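Local coordinates for putative beta-glucosidase (Bifidobacterium adolescentis, PDB 5WAB), which hydrolyses beta-glucosidic linkages as a member of glycoside hydrolase family 3, and may also release terminal arabinopyranosyl units from ginsenosides, at residues N10-E15 with E33-P38; Y6-D11 with M277-V282; V404-G409 with E432-V437; I337-R342 with F375-T380. All coordinates share one frame; numbering follows the deposited sequence.

Interaction 1 of 4, residues N10-E15 with E33-P38; sequences NDLTLE and EAKGIP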
loop_
_atom_site.group_PDB
_atom_site.type_symbol
_atom_site.label_atom_id
_atom_site.label_comp_id
_atom_site.label_asym_id
_atom_site.label_seq_id
_atom_site.Cartn_x
_atom_site.Cartn_y
_atom_site.Cartn_z
ATOM N N ASN A 10 14.825 23.043 26.959
ATOM C CA ASN A 10 15.411 24.008 27.886
ATOM C C ASN A 10 15.604 23.419 29.277
ATOM O O ASN A 10 16.456 23.901 30.034
ATOM C CB ASN A 10 14.528 25.253 27.976
ATOM C CG ASN A 10 14.427 25.987 26.660
ATOM O OD1 ASN A 10 15.371 26.004 25.873
ATOM N ND2 ASN A 10 13.278 26.611 26.416
ATOM N N ASP A 11 14.865 22.367 29.611
ATOM C CA ASP A 11 14.946 21.738 30.917
ATOM C C ASP A 11 15.974 20.616 30.964
ATOM O O ASP A 11 16.173 20.019 32.027
ATOM C CB ASP A 11 13.564 21.201 31.320
ATOM C CG ASP A 11 12.503 22.292 31.377
ATOM O OD1 ASP A 11 12.713 23.289 32.093
ATOM O OD2 ASP A 11 11.455 22.157 30.706
ATOM N N LEU A 12 16.647 20.335 29.854
ATOM C CA LEU A 12 17.564 19.211 29.748
ATOM C C LEU A 12 19.016 19.673 29.690
ATOM O O LEU A 12 19.332 20.723 29.118
ATOM C CB LEU A 12 17.249 18.384 28.500
ATOM C CG LEU A 12 15.788 17.946 28.435
ATOM C CD1 LEU A 12 15.504 17.217 27.134
ATOM C CD2 LEU A 12 15.410 17.104 29.650
ATOM N N THR A 13 19.900 18.862 30.266
ATOM C CA THR A 13 21.327 19.046 30.066
ATOM C C THR A 13 21.715 18.540 28.675
ATOM O O THR A 13 20.904 17.955 27.947
ATOM C CB THR A 13 22.132 18.307 31.137
ATOM O OG1 THR A 13 22.006 16.896 30.941
ATOM C CG2 THR A 13 21.625 18.648 32.527
ATOM N N LEU A 14 22.969 18.789 28.292
ATOM C CA LEU A 14 23.445 18.295 27.003
ATOM C C LEU A 14 23.352 16.777 26.925
ATOM O O LEU A 14 22.906 16.227 25.909
ATOM C CB LEU A 14 24.879 18.755 26.756
ATOM C CG LEU A 14 25.538 18.261 25.467
ATOM C CD1 LEU A 14 24.801 18.782 24.253
ATOM C CD2 LEU A 14 26.987 18.706 25.441
ATOM N N GLU A 15 23.764 16.080 27.988
ATOM C CA GLU A 15 23.726 14.622 27.966
ATOM C C GLU A 15 22.296 14.114 27.844
ATOM O O GLU A 15 22.043 13.097 27.186
ATOM C CB GLU A 15 24.391 14.047 29.217
ATOM C CG GLU A 15 25.901 14.222 29.278
ATOM C CD GLU A 15 26.312 15.570 29.845
ATOM O OE1 GLU A 15 25.430 16.420 30.104
ATOM O OE2 GLU A 15 27.526 15.777 30.041
ATOM N N GLU A 33 12.913 9.944 32.789
ATOM C CA GLU A 33 11.806 9.965 33.740
ATOM C C GLU A 33 12.017 10.996 34.840
ATOM O O GLU A 33 11.041 11.484 35.422
ATOM C CB GLU A 33 11.594 8.578 34.345
ATOM C CG GLU A 33 10.807 7.609 33.466
ATOM C CD GLU A 33 11.691 6.841 32.497
ATOM O OE1 GLU A 33 12.922 7.070 32.503
ATOM O OE2 GLU A 33 11.155 6.005 31.733
ATOM N N ALA A 34 13.270 11.345 35.142
ATOM C CA ALA A 34 13.535 12.325 36.190
ATOM C C ALA A 34 13.012 13.707 35.830
ATOM O O ALA A 34 12.841 14.546 36.720
ATOM C CB ALA A 34 15.033 12.401 36.478
ATOM N N LYS A 35 12.761 13.966 34.552
ATOM C CA LYS A 35 12.303 15.273 34.112
ATOM C C LYS A 35 11.003 15.152 33.332
ATOM O O LYS A 35 10.689 16.000 32.493
ATOM C CB LYS A 35 13.387 15.983 33.306
ATOM C CG LYS A 35 14.626 16.237 34.152
ATOM C CD LYS A 35 15.609 17.164 33.482
ATOM C CE LYS A 35 16.726 17.520 34.425
ATOM N NZ LYS A 35 17.692 18.435 33.772
ATOM N N GLY A 36 10.243 14.093 33.607
ATOM C CA GLY A 36 8.910 13.945 33.062
ATOM C C GLY A 36 8.825 13.532 31.615
ATOM O O GLY A 36 7.832 13.846 30.951
ATOM N N ILE A 37 9.833 12.841 31.102
ATOM C CA ILE A 37 9.832 12.347 29.733
ATOM C C ILE A 37 9.885 10.825 29.781
ATOM O O ILE A 37 10.961 10.234 29.876
ATOM C CB ILE A 37 11.005 12.923 28.924
ATOM C CG1 ILE A 37 10.967 14.449 28.961
ATOM C CG2 ILE A 37 10.937 12.431 27.485
ATOM C CD1 ILE A 37 12.076 15.089 28.166
ATOM N N PRO A 38 8.739 10.156 29.711
ATOM C CA PRO A 38 8.739 8.690 29.774
ATOM C C PRO A 38 9.230 8.071 28.477
ATOM O O PRO A 38 9.058 8.625 27.389
ATOM C CB PRO A 38 7.268 8.342 30.029
ATOM C CG PRO A 38 6.658 9.616 30.575
ATOM C CD PRO A 38 7.390 10.720 29.880
#
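Lys35 leaves its backbone with CG opposite the carbonyl carbon (chi1 -62°) and then runs fully extended, which carries its ammonium group across to the carbonyl of Asp11. NZ donates to Asp11 O at 2.8 Å, lying in the carbonyl plane with a C=O...N angle of 154°. The same nitrogen forms a salt bridge with Glu16, whose OE1 also accepts from Thr13 N, as in a capping box, so one lysine links a backbone carbonyl to a carboxylate in the first turn of helix 14-19. Thr13 occupies the N-cap of that helix, and its methyl CG2 stands 4.1 Å from Lys35 NZ. The 10-15 segment thus passes from a 3-10 turn into a capped helix, while 33-38 belongs to the loop that leads to strand 41-44 of the parallel sheet in the TIM-barrel-like N-terminal domain. Apart from this bond the packing is aliphatic. Leu12 and Lys35 run alongside each other in opposing senses, Leu12 CD2 lying 3.8 Å from Lys35 CD. Leu12 also meets Ile37 tip to tip, with CD1 of each 4.2 Å apart, and Ile37 rests further on Val282 and Val285 of helix 271-292.

Interaction 2 of 4, residues Y6-D11 with M277-V282; sequences YPSVND and MAQGMV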
loop_
_atom_site.group_PDB
_atom_site.type_symbol
_atom_site.label_atom_id
_atom_site.label_comp_id
_atom_site.label_asym_id
_atom_site.label_seq_id
_atom_site.Cartn_x
_atom_site.Cartn_y
_atom_site.Cartn_z
ATOM N N TYR A 6 6.814 22.788 30.441
ATOM C CA TYR A 6 7.630 21.706 30.963
ATOM C C TYR A 6 6.974 20.367 30.648
ATOM O O TYR A 6 5.783 20.190 30.922
ATOM C CB TYR A 6 7.813 21.877 32.465
ATOM C CG TYR A 6 8.728 20.878 33.123
ATOM C CD1 TYR A 6 8.240 19.667 33.585
ATOM C CD2 TYR A 6 10.071 21.161 33.312
ATOM C CE1 TYR A 6 9.072 18.753 34.204
ATOM C CE2 TYR A 6 10.912 20.257 33.931
ATOM C CZ TYR A 6 10.406 19.055 34.377
ATOM O OH TYR A 6 11.235 18.149 34.993
ATOM N N PRO A 7 7.718 19.401 30.086
ATOM C CA PRO A 7 9.148 19.594 29.797
ATOM C C PRO A 7 9.447 20.055 28.366
ATOM O O PRO A 7 8.624 19.860 27.470
ATOM C CB PRO A 7 9.720 18.195 30.027
ATOM C CG PRO A 7 8.603 17.289 29.569
ATOM C CD PRO A 7 7.315 17.989 29.947
ATOM N N SER A 8 10.611 20.682 28.176
ATOM C CA SER A 8 11.150 21.029 26.863
ATOM C C SER A 8 12.650 20.771 26.891
ATOM O O SER A 8 13.198 20.332 27.905
ATOM C CB SER A 8 10.855 22.487 26.486
ATOM O OG SER A 8 11.606 23.388 27.281
ATOM N N VAL A 9 13.330 21.072 25.778
ATOM C CA VAL A 9 14.782 20.905 25.757
ATOM C C VAL A 9 15.489 21.936 26.622
ATOM O O VAL A 9 16.650 21.730 26.993
ATOM C CB VAL A 9 15.364 20.957 24.333
ATOM C CG1 VAL A 9 15.226 19.609 23.656
ATOM C CG2 VAL A 9 14.721 22.070 23.528
ATOM N N ASN A 10 14.825 23.043 26.959
ATOM C CA ASN A 10 15.411 24.008 27.886
ATOM C C ASN A 10 15.604 23.419 29.277
ATOM O O ASN A 10 16.456 23.901 30.034
ATOM C CB ASN A 10 14.528 25.253 27.976
ATOM C CG ASN A 10 14.427 25.987 26.660
ATOM O OD1 ASN A 10 15.371 26.004 25.873
ATOM N ND2 ASN A 10 13.278 26.611 26.416
ATOM N N ASP A 11 14.865 22.367 29.611
ATOM C CA ASP A 11 14.946 21.738 30.917
ATOM C C ASP A 11 15.974 20.616 30.964
ATOM O O ASP A 11 16.173 20.019 32.027
ATOM C CB ASP A 11 13.564 21.201 31.320
ATOM C CG ASP A 11 12.503 22.292 31.377
ATOM O OD1 ASP A 11 12.713 23.289 32.093
ATOM O OD2 ASP A 11 11.455 22.157 30.706
ATOM N N MET A 277 16.284 18.571 16.959
ATOM C CA MET A 277 16.108 17.123 16.918
ATOM C C MET A 277 15.591 16.575 18.240
ATOM O O MET A 277 14.679 15.741 18.254
ATOM C CB MET A 277 17.429 16.457 16.538
ATOM C CG MET A 277 17.853 16.692 15.100
ATOM S SD MET A 277 16.713 15.910 13.925
ATOM C CE MET A 277 15.676 17.275 13.412
ATOM N N ALA A 278 16.154 17.039 19.363
ATOM C CA ALA A 278 15.760 16.526 20.673
ATOM C C ALA A 278 14.398 17.056 21.101
ATOM O O ALA A 278 13.617 16.335 21.732
ATOM C CB ALA A 278 16.820 16.881 21.716
ATOM N N GLN A 279 14.102 18.322 20.793
ATOM C CA GLN A 279 12.796 18.872 21.140
ATOM C C GLN A 279 11.682 18.120 20.430
ATOM O O GLN A 279 10.612 17.892 21.006
ATOM C CB GLN A 279 12.737 20.360 20.794
ATOM C CG GLN A 279 11.394 21.023 21.083
ATOM C CD GLN A 279 11.004 20.952 22.548
ATOM O OE1 GLN A 279 11.828 21.158 23.441
ATOM N NE2 GLN A 279 9.739 20.655 22.802
ATOM N N GLY A 280 11.924 17.711 19.187
ATOM C CA GLY A 280 10.940 16.907 18.488
ATOM C C GLY A 280 10.612 15.631 19.234
ATOM O O GLY A 280 9.452 15.216 19.295
ATOM N N MET A 281 11.629 15.010 19.844
ATOM C CA MET A 281 11.396 13.806 20.633
ATOM C C MET A 281 10.592 14.116 21.887
ATOM O O MET A 281 9.812 13.269 22.342
ATOM C CB MET A 281 12.725 13.150 20.996
ATOM C CG MET A 281 13.501 12.636 19.795
ATOM S SD MET A 281 12.486 11.699 18.630
ATOM C CE MET A 281 11.884 10.362 19.671
ATOM N N VAL A 282 10.782 15.310 22.462
ATOM C CA VAL A 282 9.940 15.749 23.571
ATOM C C VAL A 282 8.510 15.966 23.094
ATOM O O VAL A 282 7.552 15.559 23.761
ATOM C CB VAL A 282 10.517 17.022 24.219
ATOM C CG1 VAL A 282 9.612 17.505 25.340
ATOM C CG2 VAL A 282 11.915 16.769 24.746
HETATM O O HOH W 1 7.835 21.209 25.277
#
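Val9 and Gln279 cross obliquely, the branched valine lying against the stem of the glutamine while the bent chain turns its amide oxygen to the valine's backbone N. Gln279 CG is anti to the backbone N (chi1 178°) and the chain bends at CB-CG (chi2 60°), bringing OE1 to Val9 N at 2.8 Å. The donor sits nearly in line with the amide C=O, at 165°. Val9 CG1 reaches the helix backbone beside Gln279 N and packs on Ala278 CB at 3.7 Å. The 6-11 segment approaches helix 271-292 as an irregular loop: a cis peptide precedes Pro7, and an ST turn follows in which Ser8 OG accepts from Asn10 N. Ser8 N donates to Asp11 OD2 on the anti side, tilted from the carboxylate plane, and Asp11 N bonds Ser8 O in the 3-10 turn. Segment 277-282 of the helix falls in the family 3 N-terminal domain, of TIM-barrel type. Gln279 NE2 donates to Asp283 OD1 and to a water whose oxygen is 3.2 Å from NE2; that water in turn donates to Pro7 O at 2.7 Å. Val282 CG1 fits against Pro7 O at 3.3 Å and lies 4.4 Å from Pro7 CG.

Interaction 3 of 4, residues V404-G409 with E432-V437; sequences VLMFLG and ELLKAV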
loop_
_atom_site.group_PDB
_atom_site.type_symbol
_atom_site.label_atom_id
_atom_site.label_comp_id
_atom_site.label_asym_id
_atom_site.label_seq_id
_atom_site.Cartn_x
_atom_site.Cartn_y
_atom_site.Cartn_z
ATOM N N VAL A 404 -16.756 -27.309 -6.586
ATOM C CA VAL A 404 -15.517 -27.562 -5.863
ATOM C C VAL A 404 -14.855 -26.215 -5.609
ATOM O O VAL A 404 -14.575 -25.461 -6.549
ATOM C CB VAL A 404 -14.589 -28.536 -6.610
ATOM C CG1 VAL A 404 -14.472 -28.172 -8.061
ATOM C CG2 VAL A 404 -13.215 -28.570 -5.953
ATOM N N LEU A 405 -14.641 -25.903 -4.335
ATOM C CA LEU A 405 -13.921 -24.706 -3.909
ATOM C C LEU A 405 -12.478 -25.110 -3.632
ATOM O O LEU A 405 -12.179 -25.716 -2.601
ATOM C CB LEU A 405 -14.584 -24.098 -2.679
ATOM C CG LEU A 405 -16.047 -23.697 -2.875
ATOM C CD1 LEU A 405 -16.649 -23.145 -1.590
ATOM C CD2 LEU A 405 -16.172 -22.695 -4.014
ATOM N N MET A 406 -11.584 -24.786 -4.563
ATOM C CA MET A 406 -10.181 -25.157 -4.457
ATOM C C MET A 406 -9.365 -23.957 -4.008
ATOM O O MET A 406 -9.396 -22.903 -4.652
ATOM C CB MET A 406 -9.641 -25.673 -5.785
ATOM C CG MET A 406 -8.252 -26.248 -5.657
ATOM S SD MET A 406 -7.787 -27.107 -7.151
ATOM C CE MET A 406 -9.166 -28.238 -7.275
ATOM N N PHE A 407 -8.622 -24.128 -2.918
ATOM C CA PHE A 407 -7.854 -23.044 -2.310
ATOM C C PHE A 407 -6.379 -23.236 -2.645
ATOM O O PHE A 407 -5.739 -24.177 -2.162
ATOM C CB PHE A 407 -8.094 -23.004 -0.804
ATOM C CG PHE A 407 -9.462 -22.506 -0.429
ATOM C CD1 PHE A 407 -10.582 -23.301 -0.623
ATOM C CD2 PHE A 407 -9.629 -21.248 0.115
ATOM C CE1 PHE A 407 -11.841 -22.853 -0.282
ATOM C CE2 PHE A 407 -10.891 -20.791 0.461
ATOM C CZ PHE A 407 -11.994 -21.593 0.260
ATOM N N LEU A 408 -5.847 -22.349 -3.475
ATOM C CA LEU A 408 -4.472 -22.411 -3.941
ATOM C C LEU A 408 -3.727 -21.144 -3.527
ATOM O O LEU A 408 -4.309 -20.193 -2.993
ATOM C CB LEU A 408 -4.445 -22.588 -5.458
ATOM C CG LEU A 408 -5.370 -23.697 -5.958
ATOM C CD1 LEU A 408 -5.439 -23.720 -7.485
ATOM C CD2 LEU A 408 -4.922 -25.044 -5.400
ATOM N N GLY A 409 -2.432 -21.120 -3.803
ATOM C CA GLY A 409 -1.661 -19.936 -3.518
ATOM C C GLY A 409 -0.263 -20.277 -3.046
ATOM O O GLY A 409 0.233 -21.385 -3.253
ATOM N N GLU A 432 -0.897 -28.921 -11.080
ATOM C CA GLU A 432 -1.183 -30.286 -11.513
ATOM C C GLU A 432 -2.466 -30.808 -10.885
ATOM O O GLU A 432 -3.267 -31.469 -11.556
ATOM C CB GLU A 432 -0.017 -31.215 -11.180
ATOM C CG GLU A 432 1.184 -31.073 -12.098
ATOM C CD GLU A 432 2.423 -31.735 -11.531
ATOM O OE1 GLU A 432 3.376 -31.011 -11.163
ATOM O OE2 GLU A 432 2.436 -32.984 -11.442
ATOM N N LEU A 433 -2.680 -30.522 -9.599
ATOM C CA LEU A 433 -3.905 -30.965 -8.941
ATOM C C LEU A 433 -5.128 -30.308 -9.563
ATOM O O LEU A 433 -6.162 -30.959 -9.755
ATOM C CB LEU A 433 -3.842 -30.668 -7.446
ATOM C CG LEU A 433 -5.151 -30.931 -6.705
ATOM C CD1 LEU A 433 -5.422 -32.417 -6.623
ATOM C CD2 LEU A 433 -5.107 -30.317 -5.320
ATOM N N LEU A 434 -5.031 -29.016 -9.878
ATOM C CA LEU A 434 -6.142 -28.332 -10.529
ATOM C C LEU A 434 -6.466 -28.966 -11.878
ATOM O O LEU A 434 -7.641 -29.188 -12.197
ATOM C CB LEU A 434 -5.816 -26.849 -10.694
ATOM C CG LEU A 434 -6.792 -26.010 -11.526
ATOM C CD1 LEU A 434 -8.213 -26.094 -10.981
ATOM C CD2 LEU A 434 -6.320 -24.560 -11.594
ATOM N N LYS A 435 -5.439 -29.285 -12.674
ATOM C CA LYS A 435 -5.674 -29.936 -13.961
ATOM C C LYS A 435 -6.353 -31.285 -13.780
ATOM O O LYS A 435 -7.273 -31.633 -14.531
ATOM C CB LYS A 435 -4.357 -30.117 -14.722
ATOM C CG LYS A 435 -3.700 -28.829 -15.207
ATOM C CD LYS A 435 -2.227 -29.050 -15.560
ATOM C CE LYS A 435 -1.731 -28.037 -16.592
ATOM N NZ LYS A 435 -1.967 -26.622 -16.177
ATOM N N ALA A 436 -5.922 -32.055 -12.777
ATOM C CA ALA A 436 -6.509 -33.370 -12.542
ATOM C C ALA A 436 -7.947 -33.254 -12.063
ATOM O O ALA A 436 -8.813 -34.026 -12.488
ATOM C CB ALA A 436 -5.667 -34.145 -11.531
ATOM N N VAL A 437 -8.224 -32.304 -11.170
ATOM C CA VAL A 437 -9.594 -32.123 -10.709
ATOM C C VAL A 437 -10.486 -31.666 -11.859
ATOM O O VAL A 437 -11.625 -32.128 -11.999
ATOM C CB VAL A 437 -9.630 -31.146 -9.518
ATOM C CG1 VAL A 437 -11.062 -30.729 -9.198
ATOM C CG2 VAL A 437 -8.968 -31.774 -8.297
#
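Met406 is the main projection of strand 404-409 toward helix 432-437, and it ends between the Leu434 and Val437 side chains, one helical turn apart. Its CG is anti to the backbone N (chi1 -172°) and the chain runs out extended to the sulfur, where a bend (chi3 -55°) turns the methyl toward the valine. SD comes over the base of Leu434, 4.0 Å from both its CA and its CD1, the two side chains crossing at a slant. CE meets Val437 tip to tip and lies 3.7 Å from both CG1 and CG2, so the methyl sits in the fork of the branched side chain. Lighter contacts flank it along the strand. Val404 CG1 touches Val437 CG1 at 4.4 Å, and Leu408 CD1 approaches Leu434 CD2 at 4.3 Å. The alternate residues Val404, Met406 and Leu408 thus make one face of the strand, while Leu405 and Phe407 serve the other. Strand and helix run nearly antiparallel, at 163°, with axes 10.6 Å apart at closest approach, as expected for the first half of the beta-alpha-beta unit formed by strand 403-409, helix 428-438 and strand 444-449. Leu433 packs on Ile337 and Phe379, and Leu434 continues onto Trp459. Every touching residue is buried and every contact is aliphatic or through sulfur, which implies that helix and sheet are held here by shape and the exclusion of water, with the strand's directional bonds made to other partners, its neighbouring strands and Gln430.

Interaction 4 of 4, residues I337-R342 with F375-T380; sequences IGEFAR and FAPGFT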
loop_
_atom_site.group_PDB
_atom_site.type_symbol
_atom_site.label_atom_id
_atom_site.label_comp_id
_atom_site.label_asym_id
_atom_site.label_seq_id
_atom_site.Cartn_x
_atom_site.Cartn_y
_atom_site.Cartn_z
ATOM N N ILE A 337 -11.191 -28.293 -1.485
ATOM C CA ILE A 337 -9.892 -28.901 -1.757
ATOM C C ILE A 337 -8.804 -27.853 -1.574
ATOM O O ILE A 337 -8.953 -26.706 -2.006
ATOM C CB ILE A 337 -9.827 -29.512 -3.176
ATOM C CG1 ILE A 337 -10.912 -30.573 -3.359
ATOM C CG2 ILE A 337 -8.462 -30.124 -3.445
ATOM C CD1 ILE A 337 -10.910 -31.188 -4.730
ATOM N N GLY A 338 -7.709 -28.251 -0.935
ATOM C CA GLY A 338 -6.586 -27.341 -0.726
ATOM C C GLY A 338 -6.343 -27.139 0.756
ATOM O O GLY A 338 -7.241 -26.783 1.520
ATOM N N GLU A 339 -5.091 -27.369 1.165
ATOM C CA GLU A 339 -4.717 -27.280 2.573
ATOM C C GLU A 339 -4.911 -25.873 3.133
ATOM O O GLU A 339 -5.006 -25.708 4.353
ATOM C CB GLU A 339 -3.266 -27.740 2.750
ATOM C CG GLU A 339 -2.782 -27.829 4.190
ATOM C CD GLU A 339 -3.642 -28.743 5.034
ATOM O OE1 GLU A 339 -4.098 -29.781 4.509
ATOM O OE2 GLU A 339 -3.858 -28.430 6.224
ATOM N N PHE A 340 -4.953 -24.853 2.271
ATOM C CA PHE A 340 -5.193 -23.494 2.742
ATOM C C PHE A 340 -6.545 -23.369 3.434
ATOM O O PHE A 340 -6.730 -22.487 4.280
ATOM C CB PHE A 340 -5.120 -22.505 1.576
ATOM C CG PHE A 340 -3.754 -22.376 0.963
ATOM C CD1 PHE A 340 -2.749 -21.682 1.617
ATOM C CD2 PHE A 340 -3.480 -22.926 -0.275
ATOM C CE1 PHE A 340 -1.491 -21.553 1.050
ATOM C CE2 PHE A 340 -2.226 -22.800 -0.846
ATOM C CZ PHE A 340 -1.231 -22.114 -0.182
ATOM N N ALA A 341 -7.501 -24.233 3.087
ATOM C CA ALA A 341 -8.816 -24.164 3.713
ATOM C C ALA A 341 -8.788 -24.639 5.157
ATOM O O ALA A 341 -9.610 -24.194 5.967
ATOM C CB ALA A 341 -9.820 -24.983 2.909
ATOM N N ARG A 342 -7.873 -25.542 5.499
ATOM C CA ARG A 342 -7.722 -25.996 6.876
ATOM C C ARG A 342 -6.600 -25.281 7.615
ATOM O O ARG A 342 -6.756 -24.950 8.794
ATOM C CB ARG A 342 -7.515 -27.512 6.917
ATOM C CG ARG A 342 -7.374 -28.073 8.317
ATOM C CD ARG A 342 -7.247 -29.578 8.288
ATOM N NE ARG A 342 -6.287 -30.047 7.302
ATOM C CZ ARG A 342 -5.998 -31.329 7.116
ATOM N NH1 ARG A 342 -6.599 -32.250 7.857
ATOM N NH2 ARG A 342 -5.113 -31.692 6.198
ATOM N N PHE A 375 -13.987 -32.495 2.457
ATOM C CA PHE A 375 -12.677 -31.869 2.404
ATOM C C PHE A 375 -11.610 -32.872 2.000
ATOM O O PHE A 375 -11.636 -34.030 2.425
ATOM C CB PHE A 375 -12.314 -31.242 3.749
ATOM C CG PHE A 375 -10.903 -30.739 3.819
ATOM C CD1 PHE A 375 -10.509 -29.632 3.088
ATOM C CD2 PHE A 375 -9.981 -31.352 4.651
ATOM C CE1 PHE A 375 -9.213 -29.161 3.161
ATOM C CE2 PHE A 375 -8.687 -30.882 4.737
ATOM C CZ PHE A 375 -8.300 -29.787 3.988
ATOM N N ALA A 376 -10.677 -32.415 1.169
ATOM C CA ALA A 376 -9.507 -33.179 0.811
ATOM C C ALA A 376 -8.348 -32.192 0.761
ATOM O O ALA A 376 -8.454 -31.150 0.088
ATOM C CB ALA A 376 -9.667 -33.899 -0.530
ATOM N N PRO A 377 -7.248 -32.465 1.468
ATOM C CA PRO A 377 -6.112 -31.525 1.424
ATOM C C PRO A 377 -5.565 -31.333 0.023
ATOM O O PRO A 377 -5.227 -30.208 -0.360
ATOM C CB PRO A 377 -5.081 -32.175 2.358
ATOM C CG PRO A 377 -5.871 -33.116 3.217
ATOM C CD PRO A 377 -6.990 -33.611 2.355
ATOM N N GLY A 378 -5.487 -32.401 -0.761
ATOM C CA GLY A 378 -4.976 -32.324 -2.125
ATOM C C GLY A 378 -3.483 -32.186 -2.241
ATOM O O GLY A 378 -2.848 -32.913 -3.010
ATOM N N PHE A 379 -2.895 -31.267 -1.481
ATOM C CA PHE A 379 -1.466 -31.008 -1.548
ATOM C C PHE A 379 -0.998 -30.535 -0.180
ATOM O O PHE A 379 -1.800 -30.237 0.708
ATOM C CB PHE A 379 -1.138 -29.983 -2.640
ATOM C CG PHE A 379 -1.879 -28.681 -2.491
ATOM C CD1 PHE A 379 -1.326 -27.624 -1.786
ATOM C CD2 PHE A 379 -3.133 -28.515 -3.057
ATOM C CE1 PHE A 379 -2.008 -26.429 -1.649
ATOM C CE2 PHE A 379 -3.820 -27.321 -2.921
ATOM C CZ PHE A 379 -3.258 -26.279 -2.218
ATOM N N THR A 380 0.316 -30.477 -0.015
ATOM C CA THR A 380 0.915 -29.983 1.214
ATOM C C THR A 380 1.488 -28.587 1.004
ATOM O O THR A 380 1.794 -28.174 -0.117
ATOM C CB THR A 380 2.002 -30.942 1.700
ATOM O OG1 THR A 380 2.936 -31.183 0.641
ATOM C CG2 THR A 380 1.381 -32.258 2.130
#
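The Phe375 ring lies against the guanidinium of Arg342, its CE2 standing 3.6 Å above the centre of one guanidinium face, with the two planes turned 69° apart. At the edge of that guanidinium, in its plane, is the carboxylate of Glu339. Pro377 N lies over one face of the Phe375 ring, and Gly338 O approaches its edge 3.5 Å from CE1. The Phe379 ring has Glu339 N over one face, offset toward the rim, and Phe340 at its edge; the two phenyl groups meet obliquely, with planes at 57°. Arg342 takes Glu339 side-on in a salt bridge: NH2 donates in the guanidinium plane to the syn lone pair of OE1 at 2.7 Å, and NE donates to OE2 at 3.1 Å, tilted from that plane; OE2 also accepts from Thr343. This two-point grip fixes the rotation of the guanidinium and places NH2 3.4 Å from Pro377 CG. Phe379 CG lies between its backbone N and carbonyl carbon (chi1 56°), which brings CE2 to 3.5 Å from the CA of Gly338, a residue whose backbone angles call for glycine. Gly338 N donates to Ala376 O at 3.2 Å, following the parallel bridge between Ile337 and Ala376. The segments carry the chain out of the C-terminal ends of parallel strands 334-337 and 373-376 into loops of the family 3 C-terminal domain. Ile337 also bonds through its backbone to Leu405 and Phe407 of strand 403-409, helices 388-399 and 428-438 pack on Ile337, and helix 362-368 meets Ala341, Arg342 and Phe375.

The four contacts form two pairs, far apart: interactions 1 and 3 have centres about 62 Å from each other. Interactions 1 and 2 share Asn10 and Asp11 and fasten the N-terminal segment, the first in a partly buried contact with a loop, through a lysine, and the second, more deeply, to helix 271-292 through a glutamine. Both rely on side-chain bonds to the backbone. Interactions 3 and 4 belong to a single sheet and touch along strand 403-409. Interaction 3 is apolar core between strand and helix; interaction 4 lies at the strand ends, where aromatic rings and a more exposed ion pair add to backbone pairing.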